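Local structure of putative immunoglobulin A1 protease (Bacteroides ovatus, 3N6Z) at residues Y205-V210 / Y238-V243; A269-L274 / Y300-I305. The protein is of uncertain function but may act as a peptide-bond hydrolase that cleaves immunoglobulin A1, and is built as a parallel beta-helix. All blocks are in the same frame, centred on the assembly; numbering follows the deposited sequence. Where two conformers were deposited one is given.

Interaction 1: Y205-V210 / Y238-V243; sequences YSNATV and YAYGAV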
ATOM      1  N   TYR A 205       5.886   3.486  -4.618  1.00  8.01           N
ATOM      2  CA  TYR A 205       5.203   4.759  -4.812  1.00  8.24           C
ATOM      3  C   TYR A 205       3.726   4.544  -5.149  1.00  7.99           C
ATOM      4  O   TYR A 205       3.292   3.448  -5.530  1.00  7.91           O
ATOM      5  CB  TYR A 205       5.890   5.623  -5.894  1.00  9.84           C
ATOM      6  CG  TYR A 205       5.743   5.154  -7.321  1.00  8.95           C
ATOM      7  CD1 TYR A 205       6.653   4.275  -7.867  1.00  8.72           C
ATOM      8  CD2 TYR A 205       4.713   5.615  -8.137  1.00  9.56           C
ATOM      9  CE1 TYR A 205       6.545   3.845  -9.195  1.00  9.42           C
ATOM     10  CE2 TYR A 205       4.608   5.228  -9.476  1.00  9.58           C
ATOM     11  CZ  TYR A 205       5.524   4.327 -10.006  1.00  8.75           C
ATOM     12  OH  TYR A 205       5.428   3.894 -11.328  1.00 11.53           O
ATOM     13  N   SER A 206       2.960   5.615  -5.009  1.00  8.09           N
ATOM     14  CA  SER A 206       1.587   5.626  -5.455  1.00  8.05           C
ATOM     15  C   SER A 206       1.198   6.968  -6.022  1.00  7.97           C
ATOM     16  O   SER A 206       1.642   8.009  -5.522  1.00  9.23           O
ATOM     17  CB  SER A 206       0.652   5.283  -4.306  1.00  9.61           C
ATOM     18  OG  SER A 206      -0.705   5.185  -4.697  1.00  9.64           O
ATOM     19  N   ASN A 207       0.363   6.920  -7.066  0.50  8.99           N
ATOM     20  CA  ASN A 207      -0.354   8.056  -7.609  0.50 10.25           C
ATOM     21  C   ASN A 207      -1.887   7.890  -7.473  0.50 11.66           C
ATOM     22  O   ASN A 207      -2.690   8.597  -8.130  1.00 15.90           O
ATOM     23  CB  ASN A 207       0.052   8.249  -9.074  0.50 11.14           C
ATOM     24  CG  ASN A 207      -0.593   9.457  -9.679  0.50 11.30           C
ATOM     25  OD1 ASN A 207      -0.926  10.403  -8.962  0.50 11.96           O
ATOM     26  ND2 ASN A 207      -0.791   9.434 -10.988  0.50 14.11           N
ATOM     27  N   ALA A 208      -2.340   6.983  -6.621  1.00 12.39           N
ATOM     28  CA  ALA A 208      -3.777   6.802  -6.435  1.00 13.10           C
ATOM     29  C   ALA A 208      -4.391   7.949  -5.657  1.00 12.87           C
ATOM     30  O   ALA A 208      -3.752   8.454  -4.754  1.00 12.96           O
ATOM     31  CB  ALA A 208      -4.012   5.487  -5.700  1.00 13.16           C
ATOM     32  N   THR A 209      -5.627   8.364  -6.013  1.00 10.52           N
ATOM     33  CA  THR A 209      -6.418   9.218  -5.129  0.60 10.52           C
ATOM     34  C   THR A 209      -6.844   8.363  -3.944  1.00 10.32           C
ATOM     35  O   THR A 209      -7.270   7.210  -4.102  1.00 13.61           O
ATOM     36  CB  THR A 209      -7.625   9.868  -5.775  0.60 11.18           C
ATOM     37  OG1 THR A 209      -8.511   8.840  -6.222  0.60 13.92           O
ATOM     38  CG2 THR A 209      -7.184  10.747  -6.934  0.60 12.34           C
ATOM     39  N   VAL A 210      -6.688   8.909  -2.743  1.00  8.89           N
ATOM     40  CA  VAL A 210      -6.896   8.159  -1.509  1.00  9.15           C
ATOM     41  C   VAL A 210      -7.865   8.953  -0.637  1.00  9.25           C
ATOM     42  O   VAL A 210      -7.583  10.100  -0.290  1.00 10.91           O
ATOM     43  CB  VAL A 210      -5.560   7.944  -0.747  1.00  7.92           C
ATOM     44  CG1 VAL A 210      -5.785   7.225   0.567  1.00  9.96           C
ATOM     45  CG2 VAL A 210      -4.548   7.151  -1.627  1.00  9.82           C
ATOM     46  N   TYR A 238       7.335   7.230  -1.836  1.00  7.73           N
ATOM     47  CA  TYR A 238       6.702   8.524  -2.073  1.00  7.54           C
ATOM     48  C   TYR A 238       5.334   8.359  -2.692  1.00  7.53           C
ATOM     49  O   TYR A 238       5.033   7.320  -3.278  1.00  7.57           O
ATOM     50  CB  TYR A 238       7.624   9.469  -2.884  1.00  9.53           C
ATOM     51  CG  TYR A 238       7.395   9.572  -4.364  1.00  8.72           C
ATOM     52  CD1 TYR A 238       7.923   8.641  -5.259  1.00  9.11           C
ATOM     53  CD2 TYR A 238       6.645  10.616  -4.888  1.00  8.57           C
ATOM     54  CE1 TYR A 238       7.713   8.768  -6.642  1.00  9.57           C
ATOM     55  CE2 TYR A 238       6.438  10.755  -6.251  1.00  9.81           C
ATOM     56  CZ  TYR A 238       6.955   9.821  -7.132  1.00 10.01           C
ATOM     57  OH  TYR A 238       6.746   9.991  -8.477  1.00 12.32           O
ATOM     58  N   ALA A 239       4.528   9.408  -2.594  1.00  7.50           N
ATOM     59  CA  ALA A 239       3.204   9.417  -3.174  1.00  8.43           C
ATOM     60  C   ALA A 239       2.899  10.763  -3.792  1.00  8.43           C
ATOM     61  O   ALA A 239       3.400  11.794  -3.345  1.00  8.66           O
ATOM     62  CB  ALA A 239       2.133   9.054  -2.123  1.00  9.89           C
ATOM     63  N   TYR A 240       2.043  10.747  -4.808  1.00  9.57           N
ATOM     64  CA  TYR A 240       1.591  11.977  -5.435  1.00  9.31           C
ATOM     65  C   TYR A 240       0.138  12.036  -5.805  1.00 11.12           C
ATOM     66  O   TYR A 240      -0.339  13.054  -6.358  1.00 13.76           O
ATOM     67  CB  TYR A 240       2.513  12.400  -6.563  1.00 11.38           C
ATOM     68  CG  TYR A 240       2.599  11.549  -7.811  1.00 11.23           C
ATOM     69  CD1 TYR A 240       3.362  10.390  -7.837  1.00 11.74           C
ATOM     70  CD2 TYR A 240       2.039  11.991  -9.013  1.00 12.45           C
ATOM     71  CE1 TYR A 240       3.550   9.677  -9.009  1.00 13.86           C
ATOM     72  CE2 TYR A 240       2.195  11.251 -10.204  1.00 14.04           C
ATOM     73  CZ  TYR A 240       2.983  10.107 -10.188  1.00 14.99           C
ATOM     74  OH  TYR A 240       3.204   9.328 -11.311  1.00 18.82           O
ATOM     75  N   GLY A 241      -0.629  11.014  -5.461  1.00 11.76           N
ATOM     76  CA  GLY A 241      -2.092  11.158  -5.593  1.00 12.31           C
ATOM     77  C   GLY A 241      -2.744  11.979  -4.472  1.00 12.46           C
ATOM     78  O   GLY A 241      -2.256  12.024  -3.355  1.00 14.45           O
ATOM     79  N   ALA A 242      -3.833  12.659  -4.756  1.00 11.51           N
ATOM     80  CA  ALA A 242      -4.531  13.468  -3.742  1.00 10.24           C
ATOM     81  C   ALA A 242      -5.021  12.601  -2.585  1.00 10.27           C
ATOM     82  O   ALA A 242      -5.612  11.562  -2.824  1.00 12.52           O
ATOM     83  CB  ALA A 242      -5.716  14.188  -4.386  1.00 12.10           C
ATOM     84  N   VAL A 243      -4.784  13.046  -1.353  1.00  9.79           N
ATOM     85  CA  VAL A 243      -5.146  12.295  -0.141  1.00  9.75           C
ATOM     86  C   VAL A 243      -6.126  13.148   0.659  1.00 10.31           C
ATOM     87  O   VAL A 243      -5.867  14.340   0.881  1.00 10.94           O
ATOM     88  CB  VAL A 243      -3.932  11.927   0.751  1.00  8.52           C
ATOM     89  CG1 VAL A 243      -4.327  10.995   1.881  1.00  9.90           C
ATOM     90  CG2 VAL A 243      -2.807  11.357  -0.074  1.00 10.49           C
TER
HETATM   91  O   HOH W   1      -1.116   8.448  -3.635  1.00 16.90           O
HETATM   92  O   HOH W   2      -1.360  13.213  -9.162  1.00 32.88           O
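N207 lies over one face of the Y240 ring where two successive coils of a parallel beta-helix turn the same corner, residues 205-210 on one coil and 238-243 on the next. Before the corner Y205 pairs with Y238 and S206 with A239; after it V210 pairs with V243 in another sheet of the helix. The backbone forms the tight part. S206 N donates to Y238 O at 3.2 Å, S206 O receives Y240 N at 2.9 Å, and V210 N reaches A242 O once the chains have turned. Between these bonds G241 CA comes within 3.3 Å of A208 O, so close that a CB on this residue would run into that oxygen. S206 OG braces its own corner by accepting A208 N, an ST turn, and is also bonded to T173. Y205 and Y238 point the same way with ring planes 22° apart but slid past each other, so the touch falls on Y205 CB and Y238 CD1, at 3.7 Å; their hydroxyls are tied to S362 and P357 near the C-terminus. The solvent side is looser: T209 and A242 are exposed, and N207, like T209, has two conformers. In one of them N207 CG stands anti to the backbone N (chi1 -177°), which lays the amide on Y240 with the planes 9° apart and N207 CG 3.4 Å from Y240 CE2. Y240 also stacks with Y356. With an alanine here in place of the Y240 ring, the N207 amide would probably lose the face it lies on, and Y356 one of the rings it packs on. Inside the bend, water 1 donates to A208 O at 2.9 Å, with weak bonds to S206 O and G241 N.

Interaction 2: A269-L274 / Y300-I305; sequences AAWSNL and YACESI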
ATOM      1  N   ALA A 269       9.067  10.687   0.840  1.00  8.61           N
ATOM      2  CA  ALA A 269       8.652  12.014   0.396  1.00  9.62           C
ATOM      3  C   ALA A 269       7.150  12.105   0.105  1.00  8.71           C
ATOM      4  O   ALA A 269       6.545  11.188  -0.487  1.00 10.10           O
ATOM      5  CB  ALA A 269       9.426  12.426  -0.877  1.00 11.43           C
ATOM      6  N   ALA A 270       6.561  13.233   0.485  1.00  9.37           N
ATOM      7  CA  ALA A 270       5.169  13.548   0.194  1.00  8.86           C
ATOM      8  C   ALA A 270       5.102  14.483  -1.001  1.00  9.38           C
ATOM      9  O   ALA A 270       5.736  15.551  -0.996  1.00 11.78           O
ATOM     10  CB  ALA A 270       4.485  14.195   1.428  1.00  9.18           C
ATOM     11  N   TRP A 271       4.318  14.107  -1.988  1.00  9.41           N
ATOM     12  CA  TRP A 271       4.114  14.918  -3.179  1.00  8.54           C
ATOM     13  C   TRP A 271       2.647  14.969  -3.558  1.00  9.85           C
ATOM     14  O   TRP A 271       2.293  15.242  -4.716  1.00 11.20           O
ATOM     15  CB  TRP A 271       5.024  14.404  -4.307  1.00  9.76           C
ATOM     16  CG  TRP A 271       5.464  15.361  -5.334  1.00 11.11           C
ATOM     17  CD1 TRP A 271       4.832  16.495  -5.755  1.00 10.32           C
ATOM     18  CD2 TRP A 271       6.631  15.222  -6.149  1.00 10.07           C
ATOM     19  NE1 TRP A 271       5.580  17.106  -6.743  1.00 11.94           N
ATOM     20  CE2 TRP A 271       6.677  16.338  -7.011  1.00 12.00           C
ATOM     21  CE3 TRP A 271       7.650  14.275  -6.215  1.00 10.71           C
ATOM     22  CZ2 TRP A 271       7.707  16.513  -7.963  1.00 13.19           C
ATOM     23  CZ3 TRP A 271       8.666  14.445  -7.136  1.00 13.54           C
ATOM     24  CH2 TRP A 271       8.682  15.555  -8.004  1.00 13.79           C
ATOM     25  N   SER A 272       1.770  14.801  -2.564  1.00 10.37           N
ATOM     26  CA  SER A 272       0.319  14.821  -2.736  1.00  9.73           C
ATOM     27  C   SER A 272      -0.288  16.092  -2.149  1.00 10.35           C
ATOM     28  O   SER A 272       0.137  16.560  -1.096  1.00 10.51           O
ATOM     29  CB  SER A 272      -0.304  13.629  -2.002  1.00 10.83           C
ATOM     30  OG  SER A 272       0.153  12.409  -2.528  1.00 10.91           O
ATOM     31  N   ASN A 273      -1.353  16.598  -2.774  1.00 10.23           N
ATOM     32  CA  ASN A 273      -2.228  17.563  -2.121  1.00 10.02           C
ATOM     33  C   ASN A 273      -3.071  16.849  -1.055  1.00 10.37           C
ATOM     34  O   ASN A 273      -3.545  15.726  -1.291  1.00 11.79           O
ATOM     35  CB  ASN A 273      -3.139  18.226  -3.150  1.00 11.61           C
ATOM     36  CG  ASN A 273      -2.368  19.038  -4.173  1.00 14.58           C
ATOM     37  OD1 ASN A 273      -1.368  19.676  -3.834  1.00 14.83           O
ATOM     38  ND2 ASN A 273      -2.839  19.044  -5.424  1.00 18.56           N
ATOM     39  N   LEU A 274      -3.212  17.486   0.112  1.00  9.94           N
ATOM     40  CA  LEU A 274      -3.766  16.861   1.309  1.00  9.40           C
ATOM     41  C   LEU A 274      -4.915  17.709   1.822  1.00 10.70           C
ATOM     42  O   LEU A 274      -4.741  18.925   2.044  1.00 11.94           O
ATOM     43  CB  LEU A 274      -2.696  16.741   2.392  1.00 10.44           C
ATOM     44  CG  LEU A 274      -1.356  16.126   2.011  1.00 10.06           C
ATOM     45  CD1 LEU A 274      -0.425  16.106   3.230  1.00 12.81           C
ATOM     46  CD2 LEU A 274      -1.551  14.685   1.509  1.00  9.57           C
ATOM     47  N   TYR A 300      10.820  14.273   3.303  1.00  8.41           N
ATOM     48  CA  TYR A 300      10.670  15.473   2.495  1.00  8.87           C
ATOM     49  C   TYR A 300       9.258  15.651   2.016  1.00  8.70           C
ATOM     50  O   TYR A 300       8.461  14.695   1.985  1.00  8.87           O
ATOM     51  CB  TYR A 300      11.661  15.461   1.293  1.00  8.87           C
ATOM     52  CG  TYR A 300      13.063  15.177   1.786  1.00  8.87           C
ATOM     53  CD1 TYR A 300      13.765  16.139   2.506  1.00  8.99           C
ATOM     54  CD2 TYR A 300      13.640  13.930   1.614  1.00  9.07           C
ATOM     55  CE1 TYR A 300      14.999  15.850   3.066  1.00  9.71           C
ATOM     56  CE2 TYR A 300      14.886  13.611   2.174  1.00  9.19           C
ATOM     57  CZ  TYR A 300      15.571  14.595   2.895  1.00  9.40           C
ATOM     58  OH  TYR A 300      16.768  14.295   3.467  1.00 10.06           O
ATOM     59  N   ALA A 301       8.945  16.863   1.589  1.00  9.28           N
ATOM     60  CA  ALA A 301       7.669  17.160   0.963  1.00 10.30           C
ATOM     61  C   ALA A 301       7.885  18.160  -0.141  1.00  8.97           C
ATOM     62  O   ALA A 301       8.671  19.107   0.007  1.00 10.48           O
ATOM     63  CB  ALA A 301       6.634  17.703   1.975  1.00  9.74           C
ATOM     64  N   CYS A 302       7.203  18.005  -1.271  1.00 10.04           N
ATOM     65  CA  CYS A 302       7.338  19.020  -2.309  0.70 11.18           C
ATOM     66  C   CYS A 302       6.768  20.345  -1.820  1.00 10.95           C
ATOM     67  O   CYS A 302       5.700  20.413  -1.221  1.00 11.22           O
ATOM     68  CB  CYS A 302       6.683  18.630  -3.620  0.70 11.21           C
ATOM     69  SG  CYS A 302       7.268  19.680  -5.012  0.70 12.36           S
ATOM     70  N   GLU A 303       7.516  21.414  -2.102  1.00 10.57           N
ATOM     71  CA  GLU A 303       7.186  22.765  -1.659  1.00 12.28           C
ATOM     72  C   GLU A 303       5.847  23.245  -2.226  1.00 14.51           C
ATOM     73  O   GLU A 303       5.233  24.146  -1.661  1.00 18.27           O
ATOM     74  CB  GLU A 303       8.306  23.731  -2.063  1.00 14.57           C
ATOM     75  CG  GLU A 303       8.425  23.935  -3.547  1.00 17.41           C
ATOM     76  CD  GLU A 303       9.676  24.677  -3.998  1.00 21.11           C
ATOM     77  OE1 GLU A 303      10.404  25.191  -3.122  1.00 22.48           O
ATOM     78  OE2 GLU A 303       9.868  24.758  -5.250  1.00 20.77           O
ATOM     79  N   SER A 304       5.393  22.637  -3.322  1.00 14.38           N
ATOM     80  CA  SER A 304       4.180  23.101  -3.992  1.00 18.12           C
ATOM     81  C   SER A 304       2.904  22.336  -3.641  1.00 16.21           C
ATOM     82  O   SER A 304       1.851  22.679  -4.173  1.00 17.60           O
ATOM     83  CB  SER A 304       4.395  23.054  -5.491  1.00 20.77           C
ATOM     84  OG  SER A 304       4.550  21.722  -5.936  1.00 24.60           O
ATOM     85  N   ILE A 305       2.978  21.343  -2.738  1.00 13.36           N
ATOM     86  CA  ILE A 305       1.736  20.658  -2.364  1.00 12.88           C
ATOM     87  C   ILE A 305       0.826  21.634  -1.619  1.00 13.97           C
ATOM     88  O   ILE A 305       1.292  22.565  -0.936  1.00 15.54           O
ATOM     89  CB  ILE A 305       1.959  19.322  -1.598  1.00 12.87           C
ATOM     90  CG1 ILE A 305       2.536  19.534  -0.198  1.00 13.70           C
ATOM     91  CG2 ILE A 305       2.804  18.365  -2.449  1.00 13.14           C
ATOM     92  CD1 ILE A 305       2.726  18.204   0.590  1.00 13.65           C
TER
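Y300 O takes the A270 N-H at 2.8 Å, and A269 CA leans on the same oxygen through a CA-H...O contact. The next oxygen across, A270 O, is used the same way: C302 N points at it almost head-on, with a C=O...N angle of 174°, while A301 CA comes to 3.2 Å. These bonds pair A269 with Y300 and A270 with A301 in parallel register, the regular hydrogen bonding between neighbouring coils of a beta-helix. A270 CB and A301 CB meet only lightly, at 4.2 Å.

Where strand 268-270 ends, side chains take over. W271 turns its indole so that C302 CB sits over one face, 3.7 Å from the centroid of the five-membered ring, a CH-pi contact. C302 has two conformers; in one of them SG lies obliquely to that ring, 3.5 Å from W271 NE1, as a sulfur-aromatic contact. A type I turn from C302 to I305, closed by I305 N on C302 O, carries I305 back against the other chain. There its CG1 stands between its own N and carbonyl carbon (chi1 69°), and CB, CG2 and CD1 all gather round S272 O, CB being at 3.3 Å. This buried oxygen has no hydrogen-bond partner in the model; on the I305 side it meets only carbon. I305 CG2 also reaches W271 C at 3.6 Å. At the exposed end N273 OD1 accepts V306 N just beyond the turn.

Helix 334-344 packs on this corner, L337 touching W271, C302 and Y300 and A334 touching W271. Y300 also rests on V330 and K332 of strand 330-332, the next strand of the sheet, while A269 and W271 bond on their other flank to C237 and A239 of the preceding coil.

Interactions 1 and 2 repeat one corner of the same beta-helix along its axis, their centres 10 Å apart. Strands 237-239 and 268-270 are direct neighbours, so the two contacts join: A239 O probably accepts W271 N, V243 N probably donates to N273 O, and S272 OG is bonded to G241 O. Both are largely buried, but the centre of interaction 1 is about 10 Å from the centre of the chain, that of interaction 2 about 18 Å. Their corners differ in chemistry. In 205-210/238-243 a glycine and a water sit in the bend while an amide lies on a tyrosine toward solvent; in 269-274/300-305 tryptophan, cysteine and isoleucine pack together. Y356 touches both W271 and Y240.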